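Local coordinates for protein oxidoreductase (PDB 3K1Y) that probably acts as an FMN-dependent oxidoreductase of the NADPH-dependent FMN reductase family, built on a flavodoxin-like fold, at residues Ser52-Leu56 / Ser57-Pro61; Ser133-Asp137 / Tyr138-Pro142. One frame throughout, in Å; residues are numbered along the deposited sequence.

How the contacts relate
Both contacts are local, between side chains a few residues apart, in a flavodoxin-like fold, a parallel sheet with strand order 2-1-3-4-5 and helices packed against it. Contact 1 comes first along the chain, where strand 49-55, an outermost strand of the sheet, ends and runs through a 3-10 turn into helix 60-63. Contact 2 follows much later, in the first turns of helix 135-146, which links strand 120-127 to the other outermost strand, 150-159. Their centres are 22 Å apart and their nearest atoms about 10 Å, so they do not touch. Each also lies near another copy of the protein in the four-chain assembly, contact 1 through Ile60 and contact 2 through several residues.

Contact 1: residues Ser52-Leu56 / Ser57-Pro61; sequences STIEL and SELIP
Ile54 and Leu59 meet obliquely where strand 49-55 of the flavodoxin-like sheet turns through a 3-10 segment towards helix 60-63. With CG1 of Ile54 anti to the carbonyl carbon (chi1 -50°), CG2 takes the place anti to the backbone N and touches CD1 of Leu59 at 3.6 Å. Both side chains also pack on Ile79 of helix 74-85, which joins the turn to that helix. Leu56 faces elsewhere, onto Ile17 of the adjacent strand and onto Leu103 and Phe107 of helix 102-110.

The side chains of Glu55 and Glu58 cross as well, the carboxylate planes of Glu55 and Glu58 standing 54° apart. Glu58, extended beyond CG, lays OE2 against CB of Glu55 at 3.6 Å. The OE2 atoms of Glu55 and Glu58 remain 4.6 Å apart, and the salt bridge from Glu55 OE2 to Arg28 probably eases the repulsion between these like charges.

Two backbone bonds close the turn, Glu58 N to Glu55 O at 2.9 Å and Leu59 N to Leu56 O at 2.9 Å. A water joins side chain to backbone: it sits 3.0 Å from Glu55 OE1, to which it probably donates, and accepts from Ser57 N at 2.8 Å.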
ATOM      1  N   SER A  52     -18.111  14.265 -19.594  1.00 21.07           N
ATOM      2  CA  SER A  52     -17.982  15.452 -18.774  1.00 21.42           C
ATOM      3  C   SER A  52     -16.594  15.467 -18.153  1.00 20.68           C
ATOM      4  O   SER A  52     -16.323  14.715 -17.216  1.00 19.35           O
ATOM      5  CB  SER A  52     -19.040  15.435 -17.679  1.00 21.62           C
ATOM      6  OG  SER A  52     -18.783  16.468 -16.748  1.00 26.35           O
ATOM      7  N   THR A  53     -15.713  16.309 -18.679  1.00 30.58           N
ATOM      8  CA  THR A  53     -14.354  16.393 -18.161  1.00 30.93           C
ATOM      9  C   THR A  53     -14.228  17.536 -17.166  1.00 30.80           C
ATOM     10  O   THR A  53     -14.455  18.692 -17.507  1.00 31.81           O
ATOM     11  CB  THR A  53     -13.326  16.607 -19.296  1.00 31.65           C
ATOM     12  OG1 THR A  53     -13.487  15.587 -20.292  1.00 34.77           O
ATOM     13  CG2 THR A  53     -11.909  16.535 -18.744  1.00 30.11           C
ATOM     14  N   ILE A  54     -13.858  17.198 -15.935  1.00 29.79           N
ATOM     15  CA  ILE A  54     -13.700  18.179 -14.875  1.00 29.91           C
ATOM     16  C   ILE A  54     -12.228  18.402 -14.501  1.00 28.42           C
ATOM     17  O   ILE A  54     -11.581  17.515 -13.950  1.00 28.11           O
ATOM     18  CB  ILE A  54     -14.457  17.730 -13.616  1.00 30.05           C
ATOM     19  CG1 ILE A  54     -15.887  17.327 -13.985  1.00 32.69           C
ATOM     20  CG2 ILE A  54     -14.462  18.851 -12.581  1.00 30.88           C
ATOM     21  CD1 ILE A  54     -16.688  18.426 -14.650  1.00 31.52           C
ATOM     22  N   GLU A  55     -11.705  19.583 -14.808  1.00 20.76           N
ATOM     23  CA  GLU A  55     -10.319  19.921 -14.482  1.00 20.60           C
ATOM     24  C   GLU A  55     -10.244  20.488 -13.061  1.00 19.43           C
ATOM     25  O   GLU A  55     -10.732  21.591 -12.798  1.00 19.60           O
ATOM     26  CB  GLU A  55      -9.774  20.953 -15.484  1.00 21.53           C
ATOM     27  CG  GLU A  55      -9.457  20.388 -16.862  1.00 25.52           C
ATOM     28  CD  GLU A  55      -8.022  19.896 -16.973  1.00 31.54           C
ATOM     29  OE1 GLU A  55      -7.559  19.202 -16.042  1.00 32.69           O
ATOM     30  OE2 GLU A  55      -7.358  20.201 -17.993  1.00 34.59           O
ATOM     31  N   LEU A  56      -9.631  19.739 -12.152  1.00 18.83           N
ATOM     32  CA  LEU A  56      -9.516  20.173 -10.764  1.00 18.37           C
ATOM     33  C   LEU A  56      -8.819  21.523 -10.593  1.00 18.69           C
ATOM     34  O   LEU A  56      -9.152  22.279  -9.675  1.00 19.45           O
ATOM     35  CB  LEU A  56      -8.799  19.105  -9.927  1.00 16.99           C
ATOM     36  CG  LEU A  56      -9.540  17.776  -9.752  1.00 16.10           C
ATOM     37  CD1 LEU A  56      -8.798  16.873  -8.783  1.00 11.98           C
ATOM     38  CD2 LEU A  56     -10.933  18.055  -9.224  1.00 14.17           C
ATOM     39  N   SER A  57      -7.871  21.840 -11.476  1.00 16.40           N
ATOM     40  CA  SER A  57      -7.157  23.121 -11.386  1.00 18.03           C
ATOM     41  C   SER A  57      -8.076  24.303 -11.706  1.00 19.09           C
ATOM     42  O   SER A  57      -7.712  25.461 -11.499  1.00 19.23           O
ATOM     43  CB  SER A  57      -5.931  23.137 -12.324  1.00 18.65           C
ATOM     44  OG  SER A  57      -6.293  23.037 -13.693  1.00 19.13           O
ATOM     45  N   GLU A  58      -9.266  24.009 -12.215  1.00 23.60           N
ATOM     46  CA  GLU A  58     -10.224  25.057 -12.544  1.00 24.43           C
ATOM     47  C   GLU A  58     -11.292  25.127 -11.456  1.00 24.44           C
ATOM     48  O   GLU A  58     -12.253  25.894 -11.550  1.00 24.54           O
ATOM     49  CB  GLU A  58     -10.869  24.773 -13.903  1.00 24.95           C
ATOM     50  CG  GLU A  58      -9.972  25.083 -15.098  1.00 28.56           C
ATOM     51  CD  GLU A  58     -10.523  24.525 -16.394  1.00 32.13           C
ATOM     52  OE1 GLU A  58     -11.760  24.560 -16.581  1.00 34.68           O
ATOM     53  OE2 GLU A  58      -9.719  24.056 -17.229  1.00 34.47           O
ATOM     54  N   LEU A  59     -11.106  24.327 -10.415  1.00 18.51           N
ATOM     55  CA  LEU A  59     -12.045  24.293  -9.309  1.00 18.76           C
ATOM     56  C   LEU A  59     -11.369  24.647  -7.992  1.00 18.79           C
ATOM     57  O   LEU A  59     -11.965  24.483  -6.926  1.00 18.07           O
ATOM     58  CB  LEU A  59     -12.652  22.897  -9.179  1.00 18.78           C
ATOM     59  CG  LEU A  59     -13.598  22.388 -10.257  1.00 20.02           C
ATOM     60  CD1 LEU A  59     -14.162  21.055  -9.786  1.00 21.26           C
ATOM     61  CD2 LEU A  59     -14.720  23.378 -10.499  1.00 19.76           C
ATOM     62  N   ILE A  60     -10.135  25.130  -8.054  1.00 27.38           N
ATOM     63  CA  ILE A  60      -9.419  25.449  -6.828  1.00 28.58           C
ATOM     64  C   ILE A  60     -10.229  26.314  -5.855  1.00 29.60           C
ATOM     65  O   ILE A  60     -10.371  25.965  -4.684  1.00 29.74           O
ATOM     66  CB  ILE A  60      -8.066  26.097  -7.148  1.00 29.60           C
ATOM     67  CG1 ILE A  60      -7.230  25.127  -7.994  1.00 28.98           C
ATOM     68  CG2 ILE A  60      -7.325  26.408  -5.857  1.00 31.09           C
ATOM     69  CD1 ILE A  60      -5.912  25.687  -8.477  1.00 26.69           C
ATOM     70  N   PRO A  61     -10.776  27.448  -6.319  1.00 21.29           N
ATOM     71  CA  PRO A  61     -11.562  28.284  -5.404  1.00 22.18           C
ATOM     72  C   PRO A  61     -12.841  27.623  -4.880  1.00 21.79           C
ATOM     73  O   PRO A  61     -13.192  27.796  -3.716  1.00 23.16           O
ATOM     74  CB  PRO A  61     -11.847  29.540  -6.227  1.00 22.75           C
ATOM     75  CG  PRO A  61     -11.765  29.058  -7.643  1.00 22.72           C
ATOM     76  CD  PRO A  61     -10.590  28.119  -7.616  1.00 21.64           C
TER
HETATM   77  O   HOH W   1      -6.660  20.099 -13.355  1.00 28.82           O

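Contact 2: residues Ser133-Asp137 / Tyr138-Pro142; sequences SLVLD and YALRP
Leu134 and Tyr138 run side by side at the start of helix 135-146, pointing the same way. In this apolar pairing CB of Leu134 lies in the plane of the tyrosine ring, at its edge, 3.8 Å from CD2 of Tyr138, while CD1 of Leu134 reaches CE2. The ring also meets Tyr138 of the third subunit, their planes nearly parallel. On another side of the helix, CG2 of Val135 touches both CB of Ala139 and CD1 of Leu140. Val135 packs further on Ala125 and Leu140 on Ile123, both of strand 120-127.

The backbone bonds show a widened turn. Tyr138 N reaches Leu134 O at 3.2 Å in the usual i to i+4 spacing, but Leu140 N bonds to Val135 O and Arg141 N to Leu136 O at 2.8 Å, each five residues apart. Ala139 N adds a weak bond to Val135 O, which thus takes two donors. Pro142 has no N-H to offer, and the helix kinks there.

Charge and water join Asp137 to Arg141. These side chains lie alongside each other, carboxylate and guanidinium planes 50° apart, in a long salt bridge from OD1 of Asp137 to NH1 of Arg141 at 3.6 Å. A water bridges the same two atoms, donating to Asp137 OD1 at 2.6 Å and accepting weakly from Arg141 NH1 at the guanidinium edge. The chain of Arg141, bent at both chi2 (142°) and chi3 (-135°), brings NH2 to a hydrogen bond with Val152 O of strand 150-159. The arrangement is a pi-type turn in the connecting helix of a beta-alpha-beta crossover.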
ATOM      1  N   SER A 133       4.494   3.292 -11.109  1.00 20.21           N
ATOM      2  CA  SER A 133       3.250   2.766 -11.650  1.00 21.97           C
ATOM      3  C   SER A 133       2.358   2.095 -10.606  1.00 21.92           C
ATOM      4  O   SER A 133       1.142   2.029 -10.789  1.00 24.37           O
ATOM      5  CB  SER A 133       3.526   1.800 -12.808  1.00 22.71           C
ATOM      6  OG  SER A 133       4.189   0.635 -12.362  1.00 27.02           O
ATOM      7  N   LEU A 134       2.932   1.613  -9.508  1.00 18.91           N
ATOM      8  CA  LEU A 134       2.106   0.965  -8.482  1.00 18.51           C
ATOM      9  C   LEU A 134       1.299   1.972  -7.657  1.00 18.32           C
ATOM     10  O   LEU A 134       0.677   1.614  -6.653  1.00 18.56           O
ATOM     11  CB  LEU A 134       2.956   0.085  -7.546  1.00 17.82           C
ATOM     12  CG  LEU A 134       3.673  -1.147  -8.130  1.00 18.19           C
ATOM     13  CD1 LEU A 134       4.386  -1.889  -7.018  1.00 16.54           C
ATOM     14  CD2 LEU A 134       2.686  -2.070  -8.807  1.00 19.63           C
ATOM     15  N   VAL A 135       1.312   3.234  -8.071  1.00 20.88           N
ATOM     16  CA  VAL A 135       0.528   4.240  -7.369  1.00 20.92           C
ATOM     17  C   VAL A 135      -0.941   3.914  -7.624  1.00 21.13           C
ATOM     18  O   VAL A 135      -1.820   4.325  -6.877  1.00 22.17           O
ATOM     19  CB  VAL A 135       0.811   5.667  -7.879  1.00 21.17           C
ATOM     20  CG1 VAL A 135       0.383   5.798  -9.338  1.00 21.54           C
ATOM     21  CG2 VAL A 135       0.070   6.668  -7.021  1.00 23.26           C
ATOM     22  N   LEU A 136      -1.200   3.170  -8.694  1.00 13.56           N
ATOM     23  CA  LEU A 136      -2.566   2.778  -9.016  1.00 13.98           C
ATOM     24  C   LEU A 136      -3.124   1.781  -8.002  1.00 13.96           C
ATOM     25  O   LEU A 136      -4.140   2.044  -7.356  1.00 14.51           O
ATOM     26  CB  LEU A 136      -2.636   2.163 -10.413  1.00 14.27           C
ATOM     27  CG  LEU A 136      -2.411   3.100 -11.605  1.00 15.28           C
ATOM     28  CD1 LEU A 136      -2.628   2.332 -12.908  1.00 15.46           C
ATOM     29  CD2 LEU A 136      -3.374   4.280 -11.523  1.00 12.01           C
ATOM     30  N   ASP A 137      -2.449   0.646  -7.852  1.00 21.53           N
ATOM     31  CA  ASP A 137      -2.918  -0.400  -6.947  1.00 22.47           C
ATOM     32  C   ASP A 137      -2.747  -0.209  -5.454  1.00 21.91           C
ATOM     33  O   ASP A 137      -3.327  -0.961  -4.674  1.00 22.23           O
ATOM     34  CB  ASP A 137      -2.311  -1.743  -7.335  1.00 23.26           C
ATOM     35  CG  ASP A 137      -2.872  -2.263  -8.626  1.00 25.92           C
ATOM     36  OD1 ASP A 137      -4.048  -1.953  -8.908  1.00 25.52           O
ATOM     37  OD2 ASP A 137      -2.150  -2.984  -9.351  1.00 31.76           O
ATOM     38  N   TYR A 138      -1.973   0.793  -5.051  1.00 18.05           N
ATOM     39  CA  TYR A 138      -1.744   1.034  -3.634  1.00 18.02           C
ATOM     40  C   TYR A 138      -2.262   2.362  -3.106  1.00 17.97           C
ATOM     41  O   TYR A 138      -2.275   2.577  -1.894  1.00 18.61           O
ATOM     42  CB  TYR A 138      -0.250   0.900  -3.335  1.00 18.07           C
ATOM     43  CG  TYR A 138       0.230  -0.523  -3.419  1.00 18.56           C
ATOM     44  CD1 TYR A 138      -0.195  -1.470  -2.498  1.00 17.79           C
ATOM     45  CD2 TYR A 138       1.069  -0.935  -4.446  1.00 20.67           C
ATOM     46  CE1 TYR A 138       0.193  -2.798  -2.599  1.00 21.25           C
ATOM     47  CE2 TYR A 138       1.468  -2.268  -4.557  1.00 22.23           C
ATOM     48  CZ  TYR A 138       1.021  -3.189  -3.631  1.00 22.26           C
ATOM     49  OH  TYR A 138       1.373  -4.510  -3.750  1.00 25.60           O
ATOM     50  N   ALA A 139      -2.680   3.254  -4.006  1.00 13.98           N
ATOM     51  CA  ALA A 139      -3.207   4.553  -3.600  1.00 12.85           C
ATOM     52  C   ALA A 139      -4.581   4.857  -4.207  1.00 12.50           C
ATOM     53  O   ALA A 139      -5.524   5.131  -3.466  1.00 11.83           O
ATOM     54  CB  ALA A 139      -2.213   5.664  -3.948  1.00 12.69           C
ATOM     55  N   LEU A 140      -4.712   4.810  -5.535  1.00 20.63           N
ATOM     56  CA  LEU A 140      -6.009   5.103  -6.166  1.00 19.39           C
ATOM     57  C   LEU A 140      -7.050   4.012  -6.011  1.00 18.74           C
ATOM     58  O   LEU A 140      -8.228   4.289  -5.754  1.00 19.72           O
ATOM     59  CB  LEU A 140      -5.858   5.399  -7.656  1.00 19.76           C
ATOM     60  CG  LEU A 140      -5.317   6.786  -7.989  1.00 20.11           C
ATOM     61  CD1 LEU A 140      -3.800   6.756  -7.891  1.00 20.51           C
ATOM     62  CD2 LEU A 140      -5.761   7.182  -9.387  1.00 17.80           C
ATOM     63  N   ARG A 141      -6.622   2.771  -6.178  1.00 13.24           N
ATOM     64  CA  ARG A 141      -7.530   1.648  -6.062  1.00 13.21           C
ATOM     65  C   ARG A 141      -8.135   1.614  -4.654  1.00 13.61           C
ATOM     66  O   ARG A 141      -9.352   1.643  -4.486  1.00 14.97           O
ATOM     67  CB  ARG A 141      -6.773   0.354  -6.384  1.00 13.10           C
ATOM     68  CG  ARG A 141      -7.656  -0.870  -6.523  1.00 13.37           C
ATOM     69  CD  ARG A 141      -7.156  -1.781  -7.631  1.00 14.14           C
ATOM     70  NE  ARG A 141      -8.300  -2.208  -8.427  1.00 21.96           N
ATOM     71  CZ  ARG A 141      -8.345  -2.204  -9.751  1.00 20.66           C
ATOM     72  NH1 ARG A 141      -7.299  -1.799 -10.461  1.00 17.12           N
ATOM     73  NH2 ARG A 141      -9.460  -2.576 -10.359  1.00 25.51           N
ATOM     74  N   PRO A 142      -7.292   1.577  -3.621  1.00  7.92           N
ATOM     75  CA  PRO A 142      -7.860   1.544  -2.266  1.00  9.79           C
ATOM     76  C   PRO A 142      -8.845   2.692  -2.018  1.00 10.77           C
ATOM     77  O   PRO A 142      -9.849   2.515  -1.334  1.00 12.61           O
ATOM     78  CB  PRO A 142      -6.630   1.645  -1.368  1.00  9.26           C
ATOM     79  CG  PRO A 142      -5.538   0.997  -2.222  1.00  8.65           C
ATOM     80  CD  PRO A 142      -5.820   1.594  -3.583  1.00  6.86           C
TER
HETATM   81  O   HOH W   2      -4.568  -0.937 -11.218  1.00 33.01           O